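Local coordinates for protein cytochrome P450 (Rhodococcus erythropolis, PDB 3WEC) that hydroxylates the quinoline nitrogen of an aurachin biosynthetic intermediate, as a heme-dependent cytochrome P450 monooxygenase needed for the antibiotic activity of these alkaloids, at residues A[44-49]-A[71-76]; A[125-130]-A[161-166]; A[269-274]-A[389-394]. All blocks are in the same frame, centred on the assembly; numbering follows the deposited sequence.

Contact 1 (A[44-49]-A[71-76]); sequences LGAWIV and STFFDH
The imidazole of His76 lies against the backbone of Leu44 and Gly45, in the turn that precedes strand 47-49. Gly45 CA meets the ring edge close to its plane, 3.4 Å from His76 ND1, while the carbonyl oxygen of Leu44 comes in obliquely, 3.6 Å from His76 CE1. Neither approach is a hydrogen bond; the two surfaces simply fit. Glycine suits this place because, having no side chain, it lets the imidazole rest directly on its CA, and its backbone (phi 179°) is of a kind glycine adopts easily. One helical turn back, Phe73 CG stands anti to the backbone N (chi1 174°), which carries the ring toward the strand end until Phe73 CE1 reaches the methyl of Ala46 at 4.2 Å. This is an apolar contact, with the small alanine letting the backbone and the buried ring come near each other. Ala46 and Phe73 both also touch Ala323 on strand 323-326, so the ring packs on the sheet as well as on the turn. Ser71, just before helix 73-81, accepts from Phe73 N (3.2 Å to Ser71 OG), a capping bond. The side chain of Phe73 is about 5 Å from the bound aurachin intermediate. A short helix at the B' position, between the B and C helices, packed beside the mixed beta sheet and next to the substrate, is typical of P450s, where this segment helps form the distal pocket.

Contact 2 (A[125-130]-A[161-166]); sequences TSMDDI and LSSILG
The modelled chi1 of Ile130, 101°, is away from the staggered values and swings the CG1-CD1 branch toward Ser163, whose OG is anti to the backbone N (chi1 167°). This joins the beginning of helix 128-141 to the last turn of helix 155-165, which correspond to the D and E helices of the P450 fold; with helices 240-271 and 364-381 they form the conserved four-helix bundle of its core. Ile130 CD1 lies 3.2 Å from Ser163 OG, a closeness that is doubtful given the unusual torsion. The contact brings carbon against a hydroxyl and no hydrogen bond crosses between the segments; a side chain as short as serine suits the face where the isoleucine arrives. Met127, three residues earlier, has an unbranched chain that reaches across to the partner helix with its terminal methyl. In the conformer described, one of two, Met127 CE is 3.5 Å from Ser163 OG. Ile164 is buried and also touches Leu366 of helix 364-381; its side chain is about 7 Å from the heme. Leu161 of the same helix touches the heme directly, pointing away from residues 125-130. Asp128, beside the contact, bonds to His373 and so ties helix 128-141 to helix 364-381. Helix 155-165 closes in a Schellman motif at Gly166, whose positive phi of 82° a glycine adopts readily, and whose N makes two weak bonds, to Ser162 O and Ser163 O.

Contact 3 (A[269-274]-A[389-394]); sequences FSRHAD and EPINYK
Arg271 reaches across to Glu389 and forms a bidentate salt bridge, its NE and NH2 each paired with a different carboxylate oxygen. Arg271 NE donates to Glu389 OE1 at 3.0 Å, with the partner tilted from the guanidinium plane and met on the syn side of the carboxylate, somewhat out of its plane. The second bond, from Arg271 NH2 to Glu389 OE2 at 3.1 Å, is straighter (159° at the hydrogen against 148°) and uses the syn lone pair of OE2. The guanidinium and carboxylate planes are only 8° apart, the nearly flat pairing that lets both bonds form at once and fixes the rotation of each group. An extended arginine chain from CG to NE gives the reach, while Glu389 bends at its second torsion to bring both oxygens round to meet it. The bridge thus joins the C-terminal end of helix 240-271, the long central helix of the P450 fold, to the loop between strands 384-387 and 407-410. It lies at the surface, where a charged pair can be accommodated beside solvent. Close to it, Ser270 OG bonds to Val387 N, a second link from the helix end to the same region. Ile391 brings its CD1 methyl obliquely to the guanidinium, 3.5 Å from Arg271 NH2, an apolar neighbour for the charged group. Tyr393 OH, 4.4 Å from Arg271 NH1, is too far for a hydrogen bond, so across these segments both of the arginine's bonds go to Glu389. The tyrosine ring makes a cation-pi contact with Arg400. Further along, Lys394 NZ forms a salt bridge with Glu154.

The three contacts lie apart round the periphery of the single chain, each about 20 Å from its centre, and none touches another. Contacts 1 and 2 are on opposite sides of that centre, 38 Å apart between centres; contact 3 stands 32 Å from contact 1 and 30 Å from contact 2 by the same measure. Their relation to the bound molecules differs. Contact 1 adjoins the aurachin intermediate through Phe73, whose side chain is about 13 Å from the heme. Contact 2 instead approaches the heme through helix 155-165. Contact 3 is farther from the substrate than contact 1, the side chain of Tyr393 being about 14 Å from it against about 5 Å for that of Phe73.

Contact 1 (A[44-49]-A[71-76])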
loop_
_atom_site.group_PDB
_atom_site.type_symbol
_atom_site.label_atom_id
_atom_site.label_comp_id
_atom_site.label_asym_id
_atom_site.label_seq_id
_atom_site.Cartn_x
_atom_site.Cartn_y
_atom_site.Cartn_z
ATOM N N LEU A 44 -18.062 14.604 -4.040
ATOM C CA LEU A 44 -17.437 13.948 -5.173
ATOM C C LEU A 44 -18.266 12.668 -5.254
ATOM O O LEU A 44 -18.737 12.285 -6.332
ATOM C CB LEU A 44 -15.946 13.634 -4.923
ATOM C CG LEU A 44 -15.066 13.054 -6.052
ATOM C CD1 LEU A 44 -15.148 13.890 -7.330
ATOM C CD2 LEU A 44 -13.621 12.885 -5.592
ATOM N N GLY A 45 -18.462 12.043 -4.084
ATOM C CA GLY A 45 -19.313 10.862 -3.928
ATOM C C GLY A 45 -19.370 10.296 -2.516
ATOM O O GLY A 45 -20.429 10.265 -1.891
ATOM N N ALA A 46 -18.222 9.863 -2.012
ATOM C CA ALA A 46 -18.134 9.141 -0.737
ATOM C C ALA A 46 -18.135 10.017 0.530
ATOM O O ALA A 46 -17.981 11.231 0.462
ATOM C CB ALA A 46 -16.900 8.266 -0.755
ATOM N N TRP A 47 -18.303 9.373 1.683
ATOM C CA TRP A 47 -18.050 9.983 2.982
ATOM C C TRP A 47 -16.572 10.044 3.238
ATOM O O TRP A 47 -15.823 9.207 2.739
ATOM C CB TRP A 47 -18.719 9.149 4.056
ATOM C CG TRP A 47 -20.213 9.300 3.970
ATOM C CD1 TRP A 47 -21.105 8.566 3.184
ATOM C CD2 TRP A 47 -21.036 10.309 4.642
ATOM N NE1 TRP A 47 -22.380 9.024 3.337
ATOM C CE2 TRP A 47 -22.418 10.067 4.201
ATOM C CE3 TRP A 47 -20.783 11.331 5.551
ATOM C CZ2 TRP A 47 -23.489 10.840 4.661
ATOM C CZ3 TRP A 47 -21.864 12.108 6.004
ATOM C CH2 TRP A 47 -23.187 11.860 5.575
ATOM N N ILE A 48 -16.139 11.036 4.018
ATOM C CA ILE A 48 -14.722 11.203 4.376
ATOM C C ILE A 48 -14.612 11.206 5.886
ATOM O O ILE A 48 -15.348 11.914 6.547
ATOM C CB ILE A 48 -14.122 12.513 3.806
ATOM C CG1 ILE A 48 -14.501 12.716 2.330
ATOM C CG2 ILE A 48 -12.609 12.536 3.952
ATOM C CD1 ILE A 48 -13.976 11.673 1.346
ATOM N N VAL A 49 -13.705 10.410 6.438
ATOM C CA VAL A 49 -13.608 10.249 7.896
ATOM C C VAL A 49 -12.185 10.567 8.378
ATOM O O VAL A 49 -11.218 10.001 7.847
ATOM C CB VAL A 49 -14.002 8.816 8.331
ATOM C CG1 VAL A 49 -13.723 8.604 9.815
ATOM C CG2 VAL A 49 -15.468 8.545 8.035
ATOM N N SER A 71 -20.561 -2.372 -5.821
ATOM C CA SER A 71 -21.061 -1.103 -5.266
ATOM C C SER A 71 -21.378 -0.105 -6.379
ATOM O O SER A 71 -20.943 -0.287 -7.509
ATOM C CB SER A 71 -20.054 -0.500 -4.286
ATOM O OG SER A 71 -18.996 0.153 -4.975
ATOM N N THR A 72 -22.156 0.932 -6.063
ATOM C CA THR A 72 -22.426 2.012 -7.010
ATOM C C THR A 72 -21.275 3.021 -7.066
ATOM O O THR A 72 -21.310 3.951 -7.876
ATOM C CB THR A 72 -23.700 2.804 -6.647
ATOM O OG1 THR A 72 -23.658 3.150 -5.257
ATOM C CG2 THR A 72 -24.979 2.015 -6.964
ATOM N N PHE A 73 -20.257 2.847 -6.222
ATOM C CA PHE A 73 -19.230 3.877 -6.081
ATOM C C PHE A 73 -18.530 4.303 -7.374
ATOM O O PHE A 73 -18.296 5.503 -7.589
ATOM C CB PHE A 73 -18.187 3.506 -5.026
ATOM C CG PHE A 73 -17.046 4.472 -4.966
ATOM C CD1 PHE A 73 -17.266 5.798 -4.615
ATOM C CD2 PHE A 73 -15.765 4.068 -5.299
ATOM C CE1 PHE A 73 -16.224 6.701 -4.587
ATOM C CE2 PHE A 73 -14.720 4.964 -5.267
ATOM C CZ PHE A 73 -14.951 6.282 -4.913
ATOM N N PHE A 74 -18.186 3.332 -8.216
ATOM C CA PHE A 74 -17.462 3.622 -9.456
ATOM C C PHE A 74 -18.383 4.215 -10.490
ATOM O O PHE A 74 -17.997 5.128 -11.229
ATOM C CB PHE A 74 -16.786 2.378 -10.010
ATOM C CG PHE A 74 -15.786 1.776 -9.069
ATOM C CD1 PHE A 74 -14.656 2.486 -8.702
ATOM C CD2 PHE A 74 -15.982 0.507 -8.543
ATOM C CE1 PHE A 74 -13.733 1.949 -7.820
ATOM C CE2 PHE A 74 -15.058 -0.046 -7.669
ATOM C CZ PHE A 74 -13.937 0.674 -7.305
ATOM N N ASP A 75 -19.604 3.701 -10.537
ATOM C CA ASP A 75 -20.615 4.315 -11.359
ATOM C C ASP A 75 -20.664 5.786 -10.983
ATOM O O ASP A 75 -20.576 6.642 -11.857
ATOM C CB ASP A 75 -21.984 3.627 -11.189
ATOM C CG ASP A 75 -22.009 2.196 -11.735
ATOM O OD1 ASP A 75 -21.017 1.760 -12.355
ATOM O OD2 ASP A 75 -23.014 1.493 -11.532
ATOM N N HIS A 76 -20.739 6.084 -9.684
ATOM C CA HIS A 76 -20.885 7.473 -9.249
ATOM C C HIS A 76 -19.660 8.291 -9.556
ATOM O O HIS A 76 -19.765 9.412 -10.058
ATOM C CB HIS A 76 -21.270 7.583 -7.771
ATOM C CG HIS A 76 -21.860 8.938 -7.396
ATOM N ND1 HIS A 76 -21.273 9.768 -6.508
ATOM C CD2 HIS A 76 -23.003 9.600 -7.851
ATOM C CE1 HIS A 76 -22.006 10.896 -6.393
ATOM N NE2 HIS A 76 -23.063 10.788 -7.214
#

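Contact 2 (A[125-130]-A[161-166])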
loop_
_atom_site.group_PDB
_atom_site.type_symbol
_atom_site.label_atom_id
_atom_site.label_comp_id
_atom_site.label_asym_id
_atom_site.label_seq_id
_atom_site.Cartn_x
_atom_site.Cartn_y
_atom_site.Cartn_z
ATOM N N THR A 125 11.761 -16.653 8.477
ATOM C CA THR A 125 13.123 -16.133 8.662
ATOM C C THR A 125 14.158 -16.826 7.760
ATOM O O THR A 125 15.289 -16.367 7.637
ATOM C CB THR A 125 13.575 -16.146 10.142
ATOM O OG1 THR A 125 13.320 -17.431 10.716
ATOM C CG2 THR A 125 12.807 -15.080 10.923
ATOM N N SER A 126 13.751 -17.920 7.116
ATOM C CA SER A 126 14.590 -18.592 6.136
ATOM C C SER A 126 14.857 -17.733 4.889
ATOM O O SER A 126 15.899 -17.868 4.265
ATOM C CB SER A 126 13.988 -19.954 5.763
ATOM O OG SER A 126 13.992 -20.144 4.359
ATOM N N MET A 127 13.929 -16.852 4.534
ATOM C CA MET A 127 13.991 -15.959 3.374
ATOM C C MET A 127 14.621 -14.602 3.716
ATOM O O MET A 127 14.775 -13.739 2.841
ATOM C CB MET A 127 12.558 -15.716 2.887
ATOM C CG MET A 127 12.339 -15.860 1.389
ATOM S SD MET A 127 12.846 -17.492 0.843
ATOM C CE MET A 127 12.640 -17.327 -0.928
ATOM N N ASP A 128 14.913 -14.399 5.000
ATOM C CA ASP A 128 15.434 -13.144 5.520
ATOM C C ASP A 128 16.717 -12.656 4.844
ATOM O O ASP A 128 16.868 -11.445 4.617
ATOM C CB ASP A 128 15.691 -13.249 7.024
ATOM C CG ASP A 128 15.999 -11.894 7.658
ATOM O OD1 ASP A 128 16.907 -11.834 8.495
ATOM O OD2 ASP A 128 15.343 -10.889 7.319
ATOM N N ASP A 129 17.638 -13.592 4.564
ATOM C CA ASP A 129 18.919 -13.307 3.888
ATOM C C ASP A 129 18.709 -12.590 2.556
ATOM O O ASP A 129 19.453 -11.676 2.188
ATOM C CB ASP A 129 19.742 -14.596 3.682
ATOM C CG ASP A 129 20.794 -14.815 4.768
ATOM O OD1 ASP A 129 20.818 -14.053 5.756
ATOM O OD2 ASP A 129 21.631 -15.743 4.628
ATOM N N ILE A 130 17.673 -12.975 1.835
ATOM C CA ILE A 130 17.454 -12.362 0.547
ATOM C C ILE A 130 16.770 -10.974 0.667
ATOM O O ILE A 130 16.900 -10.132 -0.237
ATOM C CB ILE A 130 16.747 -13.331 -0.429
ATOM C CG1 ILE A 130 15.276 -13.004 -0.535
ATOM C CG2 ILE A 130 17.034 -14.802 -0.078
ATOM C CD1 ILE A 130 15.016 -11.974 -1.611
ATOM N N LEU A 161 9.693 -9.592 -3.965
ATOM C CA LEU A 161 8.513 -10.307 -4.350
ATOM C C LEU A 161 8.799 -11.382 -5.389
ATOM O O LEU A 161 8.256 -12.499 -5.306
ATOM C CB LEU A 161 7.435 -9.328 -4.825
ATOM C CG LEU A 161 6.908 -8.424 -3.695
ATOM C CD1 LEU A 161 6.064 -7.278 -4.218
ATOM C CD2 LEU A 161 6.090 -9.272 -2.727
ATOM N N SER A 162 9.677 -11.065 -6.345
ATOM C CA SER A 162 10.168 -12.068 -7.297
ATOM C C SER A 162 10.683 -13.298 -6.562
ATOM O O SER A 162 10.494 -14.416 -7.014
ATOM C CB SER A 162 11.293 -11.518 -8.156
ATOM O OG SER A 162 11.345 -12.233 -9.376
ATOM N N SER A 163 11.343 -13.077 -5.426
ATOM C CA SER A 163 11.953 -14.165 -4.650
ATOM C C SER A 163 10.907 -14.885 -3.768
ATOM O O SER A 163 10.857 -16.099 -3.790
ATOM C CB SER A 163 13.137 -13.643 -3.820
ATOM O OG SER A 163 13.539 -14.587 -2.850
ATOM N N ILE A 164 10.069 -14.132 -3.031
ATOM C CA ILE A 164 8.898 -14.707 -2.331
ATOM C C ILE A 164 8.023 -15.637 -3.239
ATOM O O ILE A 164 7.612 -16.715 -2.806
ATOM C CB ILE A 164 7.972 -13.617 -1.698
ATOM C CG1 ILE A 164 8.732 -12.601 -0.814
ATOM C CG2 ILE A 164 6.855 -14.260 -0.867
ATOM C CD1 ILE A 164 9.158 -13.104 0.558
ATOM N N LEU A 165 7.741 -15.210 -4.467
ATOM C CA LEU A 165 6.855 -15.932 -5.403
ATOM C C LEU A 165 7.471 -17.193 -6.071
ATOM O O LEU A 165 6.749 -18.083 -6.525
ATOM C CB LEU A 165 6.389 -14.991 -6.496
ATOM C CG LEU A 165 5.346 -13.908 -6.224
ATOM C CD1 LEU A 165 5.568 -12.697 -7.145
ATOM C CD2 LEU A 165 3.974 -14.472 -6.477
ATOM N N GLY A 166 8.805 -17.234 -6.155
ATOM C CA GLY A 166 9.502 -18.370 -6.745
ATOM C C GLY A 166 9.483 -18.196 -8.243
ATOM O O GLY A 166 9.267 -19.162 -8.986
#

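Contact 3 (A[269-274]-A[389-394])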
loop_
_atom_site.group_PDB
_atom_site.type_symbol
_atom_site.label_atom_id
_atom_site.label_comp_id
_atom_site.label_asym_id
_atom_site.label_seq_id
_atom_site.Cartn_x
_atom_site.Cartn_y
_atom_site.Cartn_z
ATOM N N PHE A 269 13.682 11.696 6.898
ATOM C CA PHE A 269 14.998 11.858 7.541
ATOM C C PHE A 269 15.839 13.028 6.993
ATOM O O PHE A 269 16.749 13.502 7.669
ATOM C CB PHE A 269 15.783 10.539 7.547
ATOM C CG PHE A 269 15.231 9.509 8.501
ATOM C CD1 PHE A 269 15.077 9.797 9.853
ATOM C CD2 PHE A 269 14.880 8.253 8.058
ATOM C CE1 PHE A 269 14.572 8.857 10.734
ATOM C CE2 PHE A 269 14.368 7.305 8.938
ATOM C CZ PHE A 269 14.220 7.605 10.276
ATOM N N SER A 270 15.524 13.507 5.792
ATOM C CA SER A 270 16.141 14.704 5.219
ATOM C C SER A 270 15.627 15.921 5.983
ATOM O O SER A 270 16.387 16.817 6.373
ATOM C CB SER A 270 15.786 14.842 3.735
ATOM O OG SER A 270 16.491 15.918 3.117
ATOM N N ARG A 271 14.322 15.927 6.213
ATOM C CA ARG A 271 13.699 17.017 6.929
ATOM C C ARG A 271 13.977 17.012 8.437
ATOM O O ARG A 271 13.863 18.050 9.069
ATOM C CB ARG A 271 12.207 17.010 6.636
ATOM C CG ARG A 271 11.880 17.613 5.280
ATOM C CD ARG A 271 10.472 17.223 4.892
ATOM N NE ARG A 271 10.091 17.774 3.595
ATOM C CZ ARG A 271 8.930 17.508 2.993
ATOM N NH1 ARG A 271 8.042 16.703 3.570
ATOM N NH2 ARG A 271 8.666 18.029 1.816
ATOM N N HIS A 272 14.323 15.857 9.019
ATOM C CA HIS A 272 14.561 15.763 10.487
ATOM C C HIS A 272 15.838 15.020 10.805
ATOM O O HIS A 272 15.803 13.872 11.279
ATOM C CB HIS A 272 13.348 15.122 11.207
ATOM C CG HIS A 272 11.993 15.735 10.827
ATOM N ND1 HIS A 272 11.535 16.904 11.358
ATOM C CD2 HIS A 272 11.013 15.301 9.938
ATOM C CE1 HIS A 272 10.325 17.188 10.831
ATOM N NE2 HIS A 272 10.006 16.202 9.966
ATOM N N ALA A 273 16.982 15.673 10.575
ATOM C CA ALA A 273 18.288 14.986 10.574
ATOM C C ALA A 273 18.639 14.417 11.937
ATOM O O ALA A 273 19.410 13.463 12.056
ATOM C CB ALA A 273 19.393 15.908 10.077
ATOM N N ASP A 274 18.056 15.024 12.963
ATOM C CA ASP A 274 18.289 14.646 14.352
ATOM C C ASP A 274 17.666 13.276 14.662
ATOM O O ASP A 274 18.245 12.506 15.420
ATOM C CB ASP A 274 17.746 15.731 15.305
ATOM C CG ASP A 274 16.239 15.956 15.145
ATOM O OD1 ASP A 274 15.819 16.591 14.148
ATOM O OD2 ASP A 274 15.464 15.480 16.007
ATOM N N GLU A 389 14.460 19.747 -2.384
ATOM C CA GLU A 389 13.104 20.291 -2.269
ATOM C C GLU A 389 12.899 21.310 -3.414
ATOM O O GLU A 389 13.874 21.961 -3.828
ATOM C CB GLU A 389 12.942 20.987 -0.903
ATOM C CG GLU A 389 13.309 20.152 0.330
ATOM C CD GLU A 389 12.178 19.256 0.835
ATOM O OE1 GLU A 389 12.366 18.586 1.865
ATOM O OE2 GLU A 389 11.093 19.217 0.232
ATOM N N PRO A 390 11.647 21.465 -3.930
ATOM C CA PRO A 390 10.414 20.795 -3.507
ATOM C C PRO A 390 10.232 19.429 -4.133
ATOM O O PRO A 390 10.842 19.108 -5.159
ATOM C CB PRO A 390 9.316 21.721 -4.014
ATOM C CG PRO A 390 9.905 22.357 -5.226
ATOM C CD PRO A 390 11.378 22.501 -4.954
ATOM N N ILE A 391 9.363 18.637 -3.525
ATOM C CA ILE A 391 9.115 17.305 -4.011
ATOM C C ILE A 391 7.859 17.226 -4.880
ATOM O O ILE A 391 6.791 17.720 -4.501
ATOM C CB ILE A 391 9.048 16.311 -2.836
ATOM C CG1 ILE A 391 10.409 16.271 -2.139
ATOM C CG2 ILE A 391 8.690 14.929 -3.342
ATOM C CD1 ILE A 391 10.294 16.130 -0.658
ATOM N N ASN A 392 8.019 16.599 -6.049
ATOM C CA ASN A 392 6.927 16.218 -6.927
ATOM C C ASN A 392 6.386 14.838 -6.547
ATOM O O ASN A 392 7.127 13.860 -6.521
ATOM C CB ASN A 392 7.422 16.209 -8.378
ATOM C CG ASN A 392 7.790 17.602 -8.870
ATOM O OD1 ASN A 392 7.001 18.548 -8.731
ATOM N ND2 ASN A 392 8.981 17.738 -9.453
ATOM N N TYR A 393 5.091 14.789 -6.258
ATOM C CA TYR A 393 4.396 13.588 -5.861
ATOM C C TYR A 393 3.676 12.913 -7.024
ATOM O O TYR A 393 3.219 13.582 -7.933
ATOM C CB TYR A 393 3.417 13.917 -4.735
ATOM C CG TYR A 393 4.139 14.177 -3.461
ATOM C CD1 TYR A 393 4.402 13.129 -2.581
ATOM C CD2 TYR A 393 4.578 15.458 -3.116
ATOM C CE1 TYR A 393 5.091 13.348 -1.398
ATOM C CE2 TYR A 393 5.263 15.683 -1.923
ATOM C CZ TYR A 393 5.521 14.611 -1.072
ATOM O OH TYR A 393 6.197 14.765 0.124
ATOM N N LYS A 394 3.615 11.581 -6.989
ATOM C CA LYS A 394 2.877 10.784 -7.970
ATOM C C LYS A 394 1.400 11.216 -8.026
ATOM O O LYS A 394 0.845 11.690 -7.032
ATOM C CB LYS A 394 3.013 9.283 -7.675
ATOM C CG LYS A 394 4.234 8.629 -8.326
ATOM C CD LYS A 394 4.541 7.211 -7.833
ATOM C CE LYS A 394 5.356 6.505 -8.935
ATOM N NZ LYS A 394 6.149 5.305 -8.516
#